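Local coordinates for protein GTP-sensing transcriptional pleiotropic repressor CodY (Clostridioides difficile, PDB 5N0L) that senses nutrients by binding isoleucine in its GAF domain and, as a pleiotropic repressor, probably adjusts the transcription of many genes in response, at residues Leu31-Leu36 against Ser42-Val47; Ser64-Asp69 against Lys73-Ser78; Glu98-Ile103 against Gly109-Tyr114. One frame throughout, in Å; residues are numbered along the deposited sequence.

Contact 1: residues Leu31-Leu36 against Ser42-Val47; sequences LLAGAL and SNVYVV. With ILE (isoleucine), chain G.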
loop_
_atom_site.group_PDB
_atom_site.type_symbol
_atom_site.label_atom_id
_atom_site.label_comp_id
_atom_site.label_asym_id
_atom_site.label_seq_id
_atom_site.Cartn_x
_atom_site.Cartn_y
_atom_site.Cartn_z
ATOM N N LEU A 31 -0.299 14.732 16.085
ATOM C CA LEU A 31 0.377 14.067 17.228
ATOM C C LEU A 31 1.857 14.478 17.204
ATOM O O LEU A 31 2.364 14.922 18.279
ATOM C CB LEU A 31 0.223 12.585 17.179
ATOM C CG LEU A 31 -1.232 12.082 17.401
ATOM C CD1 LEU A 31 -1.290 10.672 16.849
ATOM C CD2 LEU A 31 -1.571 12.169 18.877
ATOM N N LEU A 32 2.457 14.508 16.055
ATOM C CA LEU A 32 3.919 14.967 16.028
ATOM C C LEU A 32 3.958 16.437 16.348
ATOM O O LEU A 32 4.843 16.932 17.081
ATOM C CB LEU A 32 4.508 14.693 14.674
ATOM C CG LEU A 32 5.966 15.212 14.379
ATOM C CD1 LEU A 32 6.878 14.651 15.464
ATOM C CD2 LEU A 32 6.463 14.820 13.021
ATOM N N ALA A 33 3.050 17.260 15.775
ATOM C CA ALA A 33 3.094 18.678 16.063
ATOM C C ALA A 33 2.950 18.948 17.574
ATOM O O ALA A 33 3.535 19.949 18.065
ATOM C CB ALA A 33 1.978 19.492 15.299
ATOM N N GLY A 34 2.037 18.222 18.258
ATOM C CA GLY A 34 1.823 18.345 19.704
ATOM C C GLY A 34 3.140 18.000 20.437
ATOM O O GLY A 34 3.418 18.629 21.450
ATOM N N ALA A 35 3.746 16.928 20.017
ATOM C CA ALA A 35 5.041 16.453 20.699
ATOM C C ALA A 35 6.117 17.568 20.538
ATOM O O ALA A 35 6.743 18.017 21.500
ATOM C CB ALA A 35 5.487 15.181 20.174
ATOM N N LEU A 36 6.298 18.038 19.348
ATOM C CA LEU A 36 7.217 19.184 19.055
ATOM C C LEU A 36 6.840 20.418 19.774
ATOM O O LEU A 36 7.707 21.175 20.285
ATOM C CB LEU A 36 7.189 19.560 17.572
ATOM C CG LEU A 36 7.908 18.723 16.673
ATOM C CD1 LEU A 36 7.624 18.862 15.183
ATOM C CD2 LEU A 36 9.460 18.907 16.903
ATOM N N SER A 42 6.311 25.722 21.599
ATOM C CA SER A 42 6.213 26.525 20.398
ATOM C C SER A 42 4.828 26.321 19.707
ATOM O O SER A 42 4.293 25.274 19.857
ATOM C CB SER A 42 7.246 26.121 19.380
ATOM O OG SER A 42 8.575 26.521 19.828
ATOM N N ASN A 43 4.450 27.300 18.918
ATOM C CA ASN A 43 3.418 26.995 17.805
ATOM C C ASN A 43 4.130 26.225 16.747
ATOM O O ASN A 43 5.187 26.642 16.325
ATOM C CB ASN A 43 2.920 28.332 17.245
ATOM C CG ASN A 43 1.917 29.045 18.156
ATOM O OD1 ASN A 43 1.543 28.533 19.240
ATOM N ND2 ASN A 43 1.406 30.241 17.681
ATOM N N VAL A 44 3.541 25.133 16.273
ATOM C CA VAL A 44 4.072 24.280 15.261
ATOM C C VAL A 44 2.990 24.119 14.127
ATOM O O VAL A 44 1.861 23.697 14.441
ATOM C CB VAL A 44 4.294 22.911 15.843
ATOM C CG1 VAL A 44 4.896 21.937 14.916
ATOM C CG2 VAL A 44 5.232 23.076 17.127
ATOM N N TYR A 45 3.443 24.376 12.957
ATOM C CA TYR A 45 2.632 24.118 11.729
ATOM C C TYR A 45 3.320 23.193 10.784
ATOM O O TYR A 45 4.501 23.434 10.402
ATOM C CB TYR A 45 2.397 25.426 11.080
ATOM C CG TYR A 45 1.899 26.559 11.871
ATOM C CD1 TYR A 45 2.788 27.435 12.602
ATOM C CD2 TYR A 45 0.560 26.919 11.930
ATOM C CE1 TYR A 45 2.393 28.486 13.280
ATOM C CE2 TYR A 45 0.124 28.011 12.624
ATOM C CZ TYR A 45 0.988 28.842 13.293
ATOM O OH TYR A 45 0.586 29.955 13.994
ATOM N N VAL A 46 2.642 22.082 10.417
ATOM C CA VAL A 46 3.128 21.204 9.387
ATOM C C VAL A 46 2.276 21.556 8.161
ATOM O O VAL A 46 1.089 21.297 8.242
ATOM C CB VAL A 46 2.919 19.791 9.789
ATOM C CG1 VAL A 46 3.334 18.850 8.736
ATOM C CG2 VAL A 46 3.750 19.456 11.079
ATOM N N VAL A 47 2.904 22.058 7.121
ATOM C CA VAL A 47 2.186 22.681 6.028
ATOM C C VAL A 47 2.597 22.015 4.723
ATOM O O VAL A 47 3.791 21.959 4.356
ATOM C CB VAL A 47 2.544 24.197 5.944
ATOM C CG1 VAL A 47 1.630 24.830 4.853
ATOM C CG2 VAL A 47 2.268 24.929 7.233
HETATM N N ILE G . 1.584 33.768 13.166
HETATM C CA ILE G . 2.503 32.604 13.343
HETATM C C ILE G . 2.716 32.344 14.812
HETATM O O ILE G . 3.050 33.281 15.534
HETATM C CB ILE G . 3.810 32.857 12.621
HETATM C CG1 ILE G . 3.542 32.918 11.110
HETATM C CG2 ILE G . 4.752 31.720 12.826
HETATM C CD1 ILE G . 3.333 31.575 10.434
HETATM O OXT ILE G . 2.454 31.236 15.228
#
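Helix 30-40 of the GAF domain packs on strand 43-48 of the antiparallel sheet through Ala33, Leu36 and Val44, and the same strand turns its other face to the isoleucine pocket. Val44 makes the contacts from the strand. Its CG1 lies 3.8 Å from Ala33 CB, while its CG2 rests 3.7 Å from the backbone oxygen Ala33 O. Having CG1 anti to the backbone N (chi1 -178°) turns that methyl onto Ala33 and leaves CG2 to meet Leu36 CB at 4.0 Å. The Leu36 side chain crosses that of Val44 at about a right angle, and helix 141-158 covers it further through Ile146 and Ser150. No hydrogen bond crosses between the segments; the side chains that meet are all apolar, with Ala33 O the one polar atom touched.

On the far side of the strand, Asn43 and Tyr45 converge on one carboxylate oxygen of the ligand. Asn43 ND2 donates to isoleucine OXT over 2.8 Å along an almost straight path (176°), and Tyr45 OH donates to OXT over 2.6 Å, with OXT in the plane of the ring at its edge. Two donors therefore grip this oxygen. Asn43 is itself steadied through OD1, which accepts from Asp60 N. A strand with a helix packed on one face and ligand-binding side chains on the other is the arrangement of a GAF-domain sheet.

Contact 2: residues Ser64-Asp69 against Lys73-Ser78; sequences SSVIED and KQKKFS. With ILE (isoleucine), chain G.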
loop_
_atom_site.group_PDB
_atom_site.type_symbol
_atom_site.label_atom_id
_atom_site.label_comp_id
_atom_site.label_asym_id
_atom_site.label_seq_id
_atom_site.Cartn_x
_atom_site.Cartn_y
_atom_site.Cartn_z
ATOM N N SER A 64 -2.242 32.317 15.870
ATOM C CA SER A 64 -2.369 31.354 14.768
ATOM C C SER A 64 -2.486 32.060 13.449
ATOM O O SER A 64 -3.216 33.042 13.362
ATOM C CB SER A 64 -3.568 30.487 14.964
ATOM O OG SER A 64 -3.604 29.635 13.853
ATOM N N SER A 65 -1.773 31.595 12.460
ATOM C CA SER A 65 -1.917 32.109 11.076
ATOM C C SER A 65 -2.823 31.194 10.210
ATOM O O SER A 65 -2.810 31.321 9.012
ATOM C CB SER A 65 -0.563 32.272 10.381
ATOM O OG SER A 65 0.094 33.383 10.943
ATOM N N VAL A 66 -3.424 30.208 10.835
ATOM C CA VAL A 66 -4.296 29.246 10.128
ATOM C C VAL A 66 -5.545 30.001 9.741
ATOM O O VAL A 66 -6.087 30.827 10.463
ATOM C CB VAL A 66 -4.691 28.043 10.972
ATOM C CG1 VAL A 66 -5.550 27.104 10.180
ATOM C CG2 VAL A 66 -3.495 27.143 11.386
ATOM N N ILE A 67 -5.931 29.746 8.505
ATOM C CA ILE A 67 -7.243 30.279 8.029
ATOM C C ILE A 67 -8.028 29.145 7.541
ATOM O O ILE A 67 -7.492 28.172 7.099
ATOM C CB ILE A 67 -7.071 31.406 7.040
ATOM C CG1 ILE A 67 -6.258 30.996 5.869
ATOM C CG2 ILE A 67 -6.493 32.675 7.665
ATOM C CD1 ILE A 67 -6.268 32.047 4.781
ATOM N N GLU A 68 -9.367 29.328 7.550
ATOM C CA GLU A 68 -10.291 28.288 7.142
ATOM C C GLU A 68 -10.680 28.672 5.754
ATOM O O GLU A 68 -10.986 29.833 5.509
ATOM C CB GLU A 68 -11.580 28.369 7.967
ATOM C CG GLU A 68 -11.405 28.419 9.464
ATOM C CD GLU A 68 -11.696 27.085 10.085
ATOM O OE1 GLU A 68 -10.898 26.163 9.830
ATOM O OE2 GLU A 68 -12.708 26.962 10.811
ATOM N N ASP A 69 -10.635 27.733 4.850
ATOM C CA ASP A 69 -11.050 28.050 3.471
ATOM C C ASP A 69 -12.579 28.481 3.496
ATOM O O ASP A 69 -13.429 27.822 4.120
ATOM C CB ASP A 69 -10.745 26.857 2.588
ATOM C CG ASP A 69 -11.113 27.109 1.139
ATOM O OD1 ASP A 69 -10.311 27.788 0.478
ATOM O OD2 ASP A 69 -12.202 26.672 0.671
ATOM N N LYS A 73 -13.799 25.366 4.359
ATOM C CA LYS A 73 -13.359 25.448 5.786
ATOM C C LYS A 73 -12.071 24.672 6.067
ATOM O O LYS A 73 -11.728 24.522 7.244
ATOM C CB LYS A 73 -14.461 25.020 6.823
ATOM C CG LYS A 73 -15.831 25.691 6.642
ATOM C CD LYS A 73 -15.748 27.224 6.597
ATOM C CE LYS A 73 -15.307 27.821 7.942
ATOM N NZ LYS A 73 -15.524 29.287 8.015
ATOM N N GLN A 74 -11.382 24.160 5.035
ATOM C CA GLN A 74 -10.158 23.435 5.256
ATOM C C GLN A 74 -9.057 24.395 5.802
ATOM O O GLN A 74 -8.960 25.559 5.436
ATOM C CB GLN A 74 -9.622 22.739 4.017
ATOM C CG GLN A 74 -8.378 21.935 4.395
ATOM C CD GLN A 74 -7.765 21.054 3.332
ATOM O OE1 GLN A 74 -6.849 20.228 3.613
ATOM N NE2 GLN A 74 -8.229 21.225 2.107
ATOM N N LYS A 75 -8.229 23.850 6.669
ATOM C CA LYS A 75 -7.209 24.662 7.292
ATOM C C LYS A 75 -5.988 24.826 6.374
ATOM O O LYS A 75 -5.456 23.873 5.808
ATOM C CB LYS A 75 -6.817 24.044 8.588
ATOM C CG LYS A 75 -7.912 23.988 9.626
ATOM C CD LYS A 75 -7.339 23.383 10.936
ATOM C CE LYS A 75 -8.391 22.801 11.854
ATOM N NZ LYS A 75 -9.638 23.588 11.832
ATOM N N LYS A 76 -5.582 26.061 6.198
ATOM C CA LYS A 76 -4.488 26.392 5.276
ATOM C C LYS A 76 -3.758 27.651 5.733
ATOM O O LYS A 76 -4.197 28.393 6.610
ATOM C CB LYS A 76 -4.955 26.630 3.831
ATOM C CG LYS A 76 -6.007 27.716 3.738
ATOM C CD LYS A 76 -6.663 27.714 2.357
ATOM C CE LYS A 76 -7.296 29.072 2.213
ATOM N NZ LYS A 76 -8.140 29.295 0.967
ATOM N N PHE A 77 -2.601 27.860 5.108
ATOM C CA PHE A 77 -1.975 29.205 5.075
ATOM C C PHE A 77 -2.539 30.016 3.898
ATOM O O PHE A 77 -2.972 29.456 2.855
ATOM C CB PHE A 77 -0.435 29.177 4.958
ATOM C CG PHE A 77 0.298 28.977 6.289
ATOM C CD1 PHE A 77 -0.306 28.790 7.508
ATOM C CD2 PHE A 77 1.669 28.892 6.169
ATOM C CE1 PHE A 77 0.464 28.605 8.720
ATOM C CE2 PHE A 77 2.412 28.723 7.363
ATOM C CZ PHE A 77 1.821 28.550 8.567
ATOM N N SER A 78 -2.457 31.297 4.039
ATOM C CA SER A 78 -2.856 32.254 2.976
ATOM C C SER A 78 -1.962 31.967 1.784
ATOM O O SER A 78 -0.939 31.307 1.901
ATOM C CB SER A 78 -2.663 33.689 3.383
ATOM O OG SER A 78 -1.210 33.999 3.511
HETATM N N ILE G . 1.584 33.768 13.166
HETATM C CA ILE G . 2.503 32.604 13.343
HETATM C C ILE G . 2.716 32.344 14.812
HETATM O O ILE G . 3.050 33.281 15.534
HETATM C CB ILE G . 3.810 32.857 12.621
HETATM C CG1 ILE G . 3.542 32.918 11.110
HETATM C CG2 ILE G . 4.752 31.720 12.826
HETATM C CD1 ILE G . 3.333 31.575 10.434
HETATM O OXT ILE G . 2.454 31.236 15.228
HETATM O O HOH W 1 -1.874 32.444 6.657
HETATM O O HOH W 2 -12.032 23.890 9.701
#
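Ser65 and Phe77, flanking a small beta hairpin of strands 67-68 and 75-76, line the isoleucine pocket, and Ile67 and Lys76 form the hairpin's antiparallel hydrogen-bonded pair. Ile67 N donates to Lys76 O at 2.9 Å, and Lys76 N returns a bond to Ile67 O; nearer the turn, Asp69 N donates to Gln74 O.

On the Ile67 and Lys76 face, the lysine leaves its backbone by the crowded position, CG between N and the carbonyl carbon (chi1 57°), then runs extended across to Asp69. There Lys76 NZ forms a salt bridge with Asp69 OD1 at 2.7 Å through the anti lone pair, with Glu70 as a second acid partner. The other carboxylate oxygen, Asp69 OD2, accepts from the backbone of Tyr71 and Thr72 in the turn. On the opposite face Glu68 and Lys75 lie side by side, joined by a weak, long salt bridge, and Val66 CG1 packs 3.7 Å from Lys75 CB.

At the pocket end, the ligand ammonium N donates to Ser65 OG over 2.7 Å, and Phe77 CZ stands 3.9 Å from isoleucine CD1. One water bridges Ser65 O and Ser78 N. The turn end is held by backbone bonds, Asp69 OD2 and the Lys76-Asp69 bridge, while the pocket end offers a hydroxyl to the amino group and an aromatic ring to the aliphatic tail, chemistry suited to a branched-chain amino acid.

Contact 3: residues Glu98-Ile103 against Gly109-Tyr114; sequences EKILEI and GRLQKY. With ILE (isoleucine), chain G.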
loop_
_atom_site.group_PDB
_atom_site.type_symbol
_atom_site.label_atom_id
_atom_site.label_comp_id
_atom_site.label_asym_id
_atom_site.label_seq_id
_atom_site.Cartn_x
_atom_site.Cartn_y
_atom_site.Cartn_z
ATOM N N GLU A 98 11.726 42.585 12.569
ATOM C CA GLU A 98 11.131 43.088 11.271
ATOM C C GLU A 98 11.451 42.239 10.060
ATOM O O GLU A 98 10.636 42.191 9.081
ATOM C CB GLU A 98 11.429 44.571 10.941
ATOM C CG GLU A 98 10.682 45.543 11.852
ATOM C CD GLU A 98 10.255 46.825 11.164
ATOM O OE1 GLU A 98 10.883 47.865 11.441
ATOM O OE2 GLU A 98 9.283 46.777 10.358
ATOM N N LYS A 99 12.580 41.530 10.067
ATOM C CA LYS A 99 12.790 40.584 8.971
ATOM C C LYS A 99 11.641 39.537 8.824
ATOM O O LYS A 99 11.510 39.003 7.776
ATOM C CB LYS A 99 14.090 39.845 9.107
ATOM C CG LYS A 99 14.961 39.804 7.851
ATOM C CD LYS A 99 16.451 39.710 8.262
ATOM C CE LYS A 99 16.705 38.455 9.080
ATOM N NZ LYS A 99 17.046 38.654 10.533
ATOM N N ILE A 100 10.921 39.196 9.901
ATOM C CA ILE A 100 9.818 38.240 9.838
ATOM C C ILE A 100 8.908 38.633 8.674
ATOM O O ILE A 100 8.408 37.762 7.964
ATOM C CB ILE A 100 9.018 38.214 11.150
ATOM C CG1 ILE A 100 9.780 37.461 12.278
ATOM C CG2 ILE A 100 7.742 37.432 11.014
ATOM C CD1 ILE A 100 9.288 37.874 13.650
ATOM N N LEU A 101 8.709 39.911 8.504
ATOM C CA LEU A 101 7.749 40.440 7.512
ATOM C C LEU A 101 8.072 40.189 6.041
ATOM O O LEU A 101 7.155 40.263 5.196
ATOM C CB LEU A 101 7.499 41.934 7.743
ATOM C CG LEU A 101 6.888 42.395 9.063
ATOM C CD1 LEU A 101 6.866 43.908 9.106
ATOM C CD2 LEU A 101 5.468 41.878 9.300
ATOM N N GLU A 102 9.344 39.952 5.720
ATOM C CA GLU A 102 9.741 39.624 4.371
ATOM C C GLU A 102 9.076 38.284 3.946
ATOM O O GLU A 102 8.652 38.142 2.796
ATOM C CB GLU A 102 11.288 39.606 4.240
ATOM C CG GLU A 102 11.925 40.992 4.416
ATOM C CD GLU A 102 13.473 40.979 4.613
ATOM O OE1 GLU A 102 14.155 39.981 4.260
ATOM O OE2 GLU A 102 14.035 41.982 5.120
ATOM N N ILE A 103 8.927 37.354 4.897
ATOM C CA ILE A 103 8.297 36.050 4.667
ATOM C C ILE A 103 6.822 35.982 5.105
ATOM O O ILE A 103 5.970 35.359 4.376
ATOM C CB ILE A 103 9.070 34.956 5.444
ATOM C CG1 ILE A 103 10.514 34.902 4.880
ATOM C CG2 ILE A 103 8.386 33.613 5.245
ATOM C CD1 ILE A 103 11.525 34.575 5.928
ATOM N N GLY A 109 1.893 42.581 15.011
ATOM C CA GLY A 109 2.000 42.568 16.526
ATOM C C GLY A 109 2.904 41.471 17.150
ATOM O O GLY A 109 2.920 41.292 18.378
ATOM N N ARG A 110 3.640 40.713 16.329
ATOM C CA ARG A 110 4.254 39.449 16.796
ATOM C C ARG A 110 5.728 39.431 16.371
ATOM O O ARG A 110 6.293 38.387 16.079
ATOM C CB ARG A 110 3.511 38.232 16.210
ATOM C CG ARG A 110 2.065 38.122 16.658
ATOM C CD ARG A 110 1.384 36.849 16.191
ATOM N NE ARG A 110 1.051 36.772 14.747
ATOM C CZ ARG A 110 -0.178 36.868 14.222
ATOM N NH1 ARG A 110 -0.338 36.729 12.922
ATOM N NH2 ARG A 110 -1.240 37.131 14.975
ATOM N N LEU A 111 6.358 40.605 16.353
ATOM C CA LEU A 111 7.686 40.742 15.733
ATOM C C LEU A 111 8.740 40.359 16.716
ATOM O O LEU A 111 9.886 40.161 16.277
ATOM C CB LEU A 111 7.978 42.138 15.152
ATOM C CG LEU A 111 6.951 42.552 14.039
ATOM C CD1 LEU A 111 7.273 43.968 13.578
ATOM C CD2 LEU A 111 6.997 41.551 12.879
ATOM N N GLN A 112 8.366 40.241 17.992
ATOM C CA GLN A 112 9.320 39.781 19.085
ATOM C C GLN A 112 9.509 38.262 19.111
ATOM O O GLN A 112 10.307 37.706 19.819
ATOM C CB GLN A 112 8.947 40.259 20.486
ATOM C CG GLN A 112 7.946 41.363 20.638
ATOM C CD GLN A 112 6.535 40.797 20.753
ATOM O OE1 GLN A 112 6.078 40.516 21.895
ATOM N NE2 GLN A 112 5.833 40.597 19.575
ATOM N N LYS A 113 8.800 37.531 18.307
ATOM C CA LYS A 113 8.925 36.101 18.270
ATOM C C LYS A 113 10.137 35.623 17.441
ATOM O O LYS A 113 10.697 36.357 16.649
ATOM C CB LYS A 113 7.644 35.502 17.628
ATOM C CG LYS A 113 6.470 35.828 18.536
ATOM C CD LYS A 113 5.183 35.177 18.043
ATOM C CE LYS A 113 5.121 33.750 18.424
ATOM N NZ LYS A 113 3.820 33.044 18.114
ATOM N N TYR A 114 10.559 34.402 17.748
ATOM C CA TYR A 114 11.556 33.702 16.976
ATOM C C TYR A 114 10.845 32.647 16.206
ATOM O O TYR A 114 10.136 31.845 16.811
ATOM C CB TYR A 114 12.570 32.986 17.912
ATOM C CG TYR A 114 13.344 34.007 18.789
ATOM C CD1 TYR A 114 14.503 34.581 18.304
ATOM C CD2 TYR A 114 12.909 34.356 20.034
ATOM C CE1 TYR A 114 15.188 35.516 19.073
ATOM C CE2 TYR A 114 13.594 35.290 20.838
ATOM C CZ TYR A 114 14.729 35.888 20.324
ATOM O OH TYR A 114 15.478 36.770 21.141
HETATM N N ILE G . 1.584 33.768 13.166
HETATM C CA ILE G . 2.503 32.604 13.343
HETATM C C ILE G . 2.716 32.344 14.812
HETATM O O ILE G . 3.050 33.281 15.534
HETATM C CB ILE G . 3.810 32.857 12.621
HETATM C CG1 ILE G . 3.542 32.918 11.110
HETATM C CG2 ILE G . 4.752 31.720 12.826
HETATM C CD1 ILE G . 3.333 31.575 10.434
HETATM O OXT ILE G . 2.454 31.236 15.228
#
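The guanidinium of Arg110, the flat group of this contact that meets the ligand, lies oblique to the isoleucine amino group, Arg110 NE 3.4 Å from isoleucine N without a hydrogen bond, while the backbone oxygen of the same residue touches Ile100 on segment 98-103. These two groups share an acid: Glu107 OE1 pairs with Arg110 NE in a salt bridge and is also hydrogen-bonded to the ligand. A bend at chi3 (-73°) brings the arginine head round to this site.

The backbone of 110-113 makes a type I turn, and Ile100 CD1 lies against it, 3.5 Å from Leu111 O and 3.6 Å from Lys113 O. Leu111 completes the apolar patch: its CD2 meets Leu101 CD2 at 3.9 Å, the two side chains crossing at about a right angle, and its CD1 reaches the aliphatic part of Glu98, CG at 4.1 Å. Across the segments there is no hydrogen bond.

From the end of the turn Lys113 leads away from this patch to the pocket. Its chain bends at chi3 (80°), and Lys113 NZ donates to isoleucine O at 2.7 Å while also forming a salt bridge with Asp63. Apolar packing joins segment 98-103 to a turn that carries two basic residues of the pocket, Lys113 probably helping to balance the ligand carboxylate and Arg110 probably orienting the acid that receives its ammonium.

How the contacts relate
The three contacts follow one another in series along the GAF domain and meet at a single isoleucine. Their centres lie about 15 Å apart for contacts 1 and 2, about 20 Å for 1 and 3, and about 19 Å for 2 and 3. Contact 1 belongs to the five-stranded sheet and the helix behind it; contact 2 is a two-stranded hairpin bonded at its side to Gly51 and Val53; contact 3 lies in the connection between strands 92-95 and 114-122. The Tyr45 ring, edge-to-face with Phe77, joins the first two, and Asn43 approaches Lys113 between the first and third. The ligand thus ties sheet, hairpin and loop together, consistent with a nutrient sensor that reads isoleucine through several parts of its fold.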